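Local coordinates for CrtC domain-containing protein (Fusarium vanettenii 77-13-4, PDB 7A0Q) that probably hydrates the isoflavonoid phytoalexin kievitone, acting as a lyase that would detoxify this plant defence compound, at residues Ile237-Ala250 / Glu258-Tyr270. Residues are numbered along the deposited sequence; the frame is centred on the assembly and turned at random.
Sequences IFSDPFRNTETRFA and ETLVLPLEFTPIY. With NAG (2-acetamido-2-deoxy-beta-D-glucopyranose), chain C; NAG (2-acetamido-2-deoxy-beta-D-glucopyranose), chain B.
Strands 245-253 and 259-275 of the second, lipocalin-like domain meet as an antiparallel hairpin, and the contact at F249, A250, L262 and L264 shows such a pair zipped for a short length. A250 and L262 form a hydrogen-bonded pair: A250 N lies 2.8 Å from L262 O, and L262 N returns the bond to A250 O. F249 faces P263 in a non-hydrogen-bonded pair, and L264 N then donates to R248 O at 3.0 Å. The N-to-C directions of 245-250 and 259-270 make 120° rather than 180°, and past L264 N the two segments share no backbone-to-backbone bond; side chains take over. R248 reaches to the neighbouring strand with its chain extended from CG to NE, and NH1 gives L264 O a nearly straight bond of 2.9 Å, the oxygen lying in the guanidinium plane while the nitrogen sits above the carbonyl plane. L264, its CG wedged between backbone N and carbonyl carbon (chi1 64°), sets its methyls on two strands: CD2 3.6 Å from F249 C, CD1 3.8 Å from I237 CG1. I237 lays its CB over one face of the F266 ring, offset toward the rim, while I237 CD1 touches F266 CD1 at 3.8 Å; the backbone N of P268 lies over the opposite face, also toward the rim. V261 CG1 lies 4.0 Å from F249 CD2, the two side chains side by side and pointing the same way. The acetyl methyl C8 of the chain C NAG, part of the protein's own glycan, touches I237 CG2, and L289 of the following strand backs L264 and F266. Hairpins joined in sequential order, up and down round a closed eight-stranded barrel, are the hallmark of the lipocalin fold of the calycin clan.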
# COMPACT_ATOMS: atom_id res chain seq x y z
N ILE A 237 -11.06 6.94 1.61
CA ILE A 237 -12.34 7.53 1.20
C ILE A 237 -13.29 6.39 0.83
O ILE A 237 -12.96 5.57 -0.03
CB ILE A 237 -12.19 8.51 0.02
CG1 ILE A 237 -11.10 9.54 0.31
CG2 ILE A 237 -13.53 9.19 -0.26
CD1 ILE A 237 -9.75 9.15 -0.27
N PHE A 238 -14.46 6.34 1.47
CA PHE A 238 -15.48 5.35 1.13
C PHE A 238 -16.76 5.71 1.88
O PHE A 238 -16.74 6.45 2.86
CB PHE A 238 -15.05 3.91 1.47
CG PHE A 238 -14.63 3.71 2.91
CD1 PHE A 238 -15.58 3.45 3.89
CD2 PHE A 238 -13.29 3.76 3.27
CE1 PHE A 238 -15.22 3.26 5.21
CE2 PHE A 238 -12.91 3.57 4.61
CZ PHE A 238 -13.87 3.31 5.57
N SER A 239 -17.87 5.14 1.41
CA SER A 239 -19.15 5.37 2.07
C SER A 239 -19.40 4.33 3.15
O SER A 239 -19.04 3.15 3.00
CB SER A 239 -20.28 5.32 1.05
OG SER A 239 -20.11 6.31 0.06
N ASP A 240 -20.04 4.76 4.23
CA ASP A 240 -20.49 3.86 5.28
C ASP A 240 -22.01 3.78 5.21
O ASP A 240 -22.70 4.66 5.74
CB ASP A 240 -20.05 4.38 6.66
CG ASP A 240 -20.48 3.46 7.79
OD1 ASP A 240 -21.32 2.57 7.57
OD2 ASP A 240 -19.97 3.63 8.92
N PRO A 241 -22.58 2.76 4.57
CA PRO A 241 -24.05 2.66 4.48
C PRO A 241 -24.70 2.12 5.74
O PRO A 241 -25.93 2.11 5.83
CB PRO A 241 -24.25 1.69 3.31
CG PRO A 241 -23.07 0.78 3.40
CD PRO A 241 -21.91 1.65 3.87
N PHE A 242 -23.91 1.66 6.71
CA PHE A 242 -24.47 1.16 7.96
C PHE A 242 -24.76 2.31 8.91
O PHE A 242 -25.84 2.39 9.49
CB PHE A 242 -23.50 0.14 8.57
CG PHE A 242 -23.05 -0.91 7.58
CD1 PHE A 242 -23.84 -2.02 7.30
CD2 PHE A 242 -21.85 -0.76 6.89
CE1 PHE A 242 -23.43 -2.98 6.37
CE2 PHE A 242 -21.44 -1.71 5.96
CZ PHE A 242 -22.23 -2.81 5.71
N ARG A 243 -23.81 3.23 9.06
CA ARG A 243 -24.03 4.46 9.80
C ARG A 243 -24.62 5.57 8.95
O ARG A 243 -25.03 6.60 9.51
CB ARG A 243 -22.71 4.97 10.39
CG ARG A 243 -22.15 4.11 11.45
CD ARG A 243 -20.80 4.69 11.85
NE ARG A 243 -20.24 4.00 12.99
CZ ARG A 243 -19.03 4.26 13.48
NH1 ARG A 243 -18.27 5.20 12.91
NH2 ARG A 243 -18.59 3.59 14.53
N ASN A 244 -24.68 5.39 7.63
CA ASN A 244 -25.11 6.41 6.68
C ASN A 244 -24.28 7.69 6.85
O ASN A 244 -24.80 8.77 7.13
CB ASN A 244 -26.61 6.69 6.82
CG ASN A 244 -27.45 5.54 6.31
OD1 ASN A 244 -27.95 4.73 7.10
ND2 ASN A 244 -27.59 5.44 5.00
N THR A 245 -22.97 7.54 6.67
CA THR A 245 -22.02 8.64 6.68
C THR A 245 -20.99 8.40 5.59
O THR A 245 -20.91 7.31 5.01
CB THR A 245 -21.29 8.76 8.04
OG1 THR A 245 -20.65 7.51 8.35
CG2 THR A 245 -22.26 9.14 9.17
N GLU A 246 -20.19 9.42 5.32
CA GLU A 246 -19.11 9.33 4.35
C GLU A 246 -17.78 9.36 5.10
O GLU A 246 -17.50 10.30 5.84
CB GLU A 246 -19.17 10.48 3.34
CG GLU A 246 -20.34 10.39 2.35
CD GLU A 246 -20.29 9.14 1.47
OE1 GLU A 246 -19.17 8.70 1.11
OE2 GLU A 246 -21.37 8.59 1.15
N THR A 247 -16.96 8.33 4.89
CA THR A 247 -15.63 8.30 5.47
C THR A 247 -14.64 8.96 4.51
O THR A 247 -14.58 8.62 3.33
CB THR A 247 -15.22 6.86 5.78
OG1 THR A 247 -16.09 6.35 6.81
CG2 THR A 247 -13.76 6.79 6.27
N ARG A 248 -13.92 9.96 5.01
CA ARG A 248 -13.00 10.71 4.15
C ARG A 248 -11.96 11.35 5.07
O ARG A 248 -12.22 12.41 5.65
CB ARG A 248 -13.74 11.74 3.30
CG ARG A 248 -14.83 12.53 4.05
CD ARG A 248 -15.58 13.49 3.12
NE ARG A 248 -16.56 14.28 3.85
CZ ARG A 248 -16.30 15.41 4.50
NH1 ARG A 248 -15.06 15.90 4.52
NH2 ARG A 248 -17.27 16.06 5.13
N PHE A 249 -10.82 10.68 5.24
CA PHE A 249 -9.90 11.16 6.26
C PHE A 249 -8.49 10.67 5.95
O PHE A 249 -8.28 9.71 5.21
CB PHE A 249 -10.34 10.71 7.67
CG PHE A 249 -9.92 9.31 8.05
CD1 PHE A 249 -10.44 8.20 7.38
CD2 PHE A 249 -9.00 9.09 9.07
CE1 PHE A 249 -10.05 6.90 7.74
CE2 PHE A 249 -8.61 7.81 9.43
CZ PHE A 249 -9.13 6.72 8.77
N ALA A 250 -7.52 11.39 6.52
CA ALA A 250 -6.12 11.03 6.43
C ALA A 250 -5.57 10.81 7.83
O ALA A 250 -5.89 11.55 8.76
CB ALA A 250 -5.31 12.14 5.72
N GLU A 258 4.51 12.09 15.90
CA GLU A 258 3.29 12.91 15.89
C GLU A 258 2.32 12.41 14.82
O GLU A 258 2.72 12.13 13.68
CB GLU A 258 3.65 14.38 15.64
CG GLU A 258 4.53 14.98 16.75
CD GLU A 258 5.32 16.20 16.28
OE1 GLU A 258 4.97 16.79 15.24
OE2 GLU A 258 6.30 16.55 16.97
N THR A 259 1.04 12.27 15.18
CA THR A 259 0.07 11.66 14.29
C THR A 259 -1.15 12.57 14.17
O THR A 259 -1.73 12.96 15.19
CB THR A 259 -0.34 10.27 14.80
OG1 THR A 259 0.84 9.46 14.99
CG2 THR A 259 -1.26 9.56 13.81
N LEU A 260 -1.51 12.92 12.94
CA LEU A 260 -2.67 13.77 12.65
C LEU A 260 -3.79 12.91 12.07
O LEU A 260 -3.55 12.10 11.18
CB LEU A 260 -2.31 14.89 11.67
CG LEU A 260 -0.91 15.49 11.87
CD1 LEU A 260 -0.62 16.54 10.80
CD2 LEU A 260 -0.79 16.08 13.26
N VAL A 261 -5.00 13.09 12.59
CA VAL A 261 -6.18 12.39 12.08
C VAL A 261 -7.14 13.47 11.60
O VAL A 261 -7.78 14.16 12.40
CB VAL A 261 -6.80 11.49 13.15
CG1 VAL A 261 -7.96 10.69 12.56
CG2 VAL A 261 -5.70 10.56 13.73
N LEU A 262 -7.23 13.65 10.28
CA LEU A 262 -7.81 14.86 9.71
C LEU A 262 -8.86 14.51 8.65
O LEU A 262 -8.63 13.65 7.81
CB LEU A 262 -6.73 15.74 9.06
CG LEU A 262 -5.49 16.03 9.92
CD1 LEU A 262 -4.45 16.80 9.11
CD2 LEU A 262 -5.88 16.81 11.17
N PRO A 263 -10.01 15.18 8.68
CA PRO A 263 -10.97 15.03 7.57
C PRO A 263 -10.38 15.57 6.28
O PRO A 263 -9.51 16.44 6.27
CB PRO A 263 -12.17 15.88 8.02
CG PRO A 263 -11.98 16.12 9.48
CD PRO A 263 -10.49 16.11 9.71
N LEU A 264 -10.90 15.06 5.16
CA LEU A 264 -10.49 15.57 3.85
C LEU A 264 -11.69 15.63 2.90
O LEU A 264 -12.71 14.98 3.11
CB LEU A 264 -9.36 14.72 3.23
CG LEU A 264 -9.64 13.26 2.86
CD1 LEU A 264 -10.35 13.09 1.52
CD2 LEU A 264 -8.34 12.45 2.87
N GLU A 265 -11.53 16.43 1.86
CA GLU A 265 -12.47 16.48 0.74
C GLU A 265 -11.81 15.80 -0.46
O GLU A 265 -10.66 16.10 -0.78
CB GLU A 265 -12.86 17.92 0.40
CG GLU A 265 -13.54 18.64 1.54
CD GLU A 265 -13.86 20.09 1.21
OE1 GLU A 265 -13.69 20.48 0.04
OE2 GLU A 265 -14.27 20.82 2.13
N PHE A 266 -12.56 14.92 -1.12
CA PHE A 266 -12.04 14.05 -2.17
C PHE A 266 -12.76 14.37 -3.48
O PHE A 266 -13.99 14.39 -3.51
CB PHE A 266 -12.27 12.59 -1.78
CG PHE A 266 -12.11 11.59 -2.90
CD1 PHE A 266 -10.86 11.12 -3.27
CD2 PHE A 266 -13.23 11.06 -3.54
CE1 PHE A 266 -10.72 10.17 -4.28
CE2 PHE A 266 -13.10 10.12 -4.55
CZ PHE A 266 -11.86 9.67 -4.91
N THR A 267 -11.99 14.61 -4.53
CA THR A 267 -12.57 14.89 -5.85
C THR A 267 -11.91 13.99 -6.89
O THR A 267 -10.73 14.22 -7.23
CB THR A 267 -12.41 16.35 -6.25
OG1 THR A 267 -13.06 17.18 -5.28
CG2 THR A 267 -13.04 16.60 -7.63
N PRO A 268 -12.60 12.98 -7.40
CA PRO A 268 -12.04 12.21 -8.52
C PRO A 268 -12.27 12.95 -9.83
O PRO A 268 -13.35 13.52 -10.06
CB PRO A 268 -12.83 10.90 -8.46
CG PRO A 268 -14.18 11.33 -7.93
CD PRO A 268 -13.94 12.51 -7.01
N ILE A 269 -11.26 12.95 -10.68
CA ILE A 269 -11.28 13.72 -11.92
C ILE A 269 -11.19 12.75 -13.09
O ILE A 269 -10.29 11.91 -13.14
CB ILE A 269 -10.14 14.75 -11.96
CG1 ILE A 269 -10.31 15.74 -10.81
CG2 ILE A 269 -10.14 15.51 -13.29
CD1 ILE A 269 -9.10 16.58 -10.52
N TYR A 270 -12.14 12.87 -14.03
CA TYR A 270 -12.28 11.90 -15.11
C TYR A 270 -11.92 12.49 -16.47
O TYR A 270 -12.32 11.94 -17.50
CB TYR A 270 -13.70 11.34 -15.14
CG TYR A 270 -14.06 10.44 -13.97
CD1 TYR A 270 -14.47 10.97 -12.76
CD2 TYR A 270 -14.02 9.05 -14.11
CE1 TYR A 270 -14.83 10.14 -11.70
CE2 TYR A 270 -14.37 8.22 -13.05
CZ TYR A 270 -14.77 8.77 -11.85
OH TYR A 270 -15.11 7.93 -10.81
C1 NAG C . -17.20 4.16 -5.19
C2 NAG C . -16.44 5.46 -5.41
C3 NAG C . -17.40 6.54 -5.93
C4 NAG C . -18.21 6.06 -7.13
C5 NAG C . -18.84 4.69 -6.87
C6 NAG C . -19.41 4.08 -8.13
C7 NAG C . -14.49 6.06 -4.05
C8 NAG C . -14.03 6.61 -2.74
N2 NAG C . -15.81 5.92 -4.19
O3 NAG C . -16.63 7.68 -6.29
O4 NAG C . -19.29 6.97 -7.33
O5 NAG C . -17.85 3.77 -6.40
O6 NAG C . -18.40 3.95 -9.12
O7 NAG C . -13.70 5.74 -4.93
C1 NAG B . -19.45 7.68 -8.49
C2 NAG B . -20.91 8.10 -8.55
C3 NAG B . -21.20 8.79 -9.87
C4 NAG B . -20.22 9.93 -10.10
C5 NAG B . -18.77 9.46 -9.91
C6 NAG B . -17.78 10.59 -9.91
C7 NAG B . -22.23 6.57 -7.16
C8 NAG B . -23.12 5.37 -7.15
N2 NAG B . -21.78 6.95 -8.36
O3 NAG B . -22.53 9.30 -9.84
O4 NAG B . -20.36 10.45 -11.42
O5 NAG B . -18.63 8.80 -8.64
O6 NAG B . -17.97 11.44 -8.79
O7 NAG B . -21.93 7.17 -6.13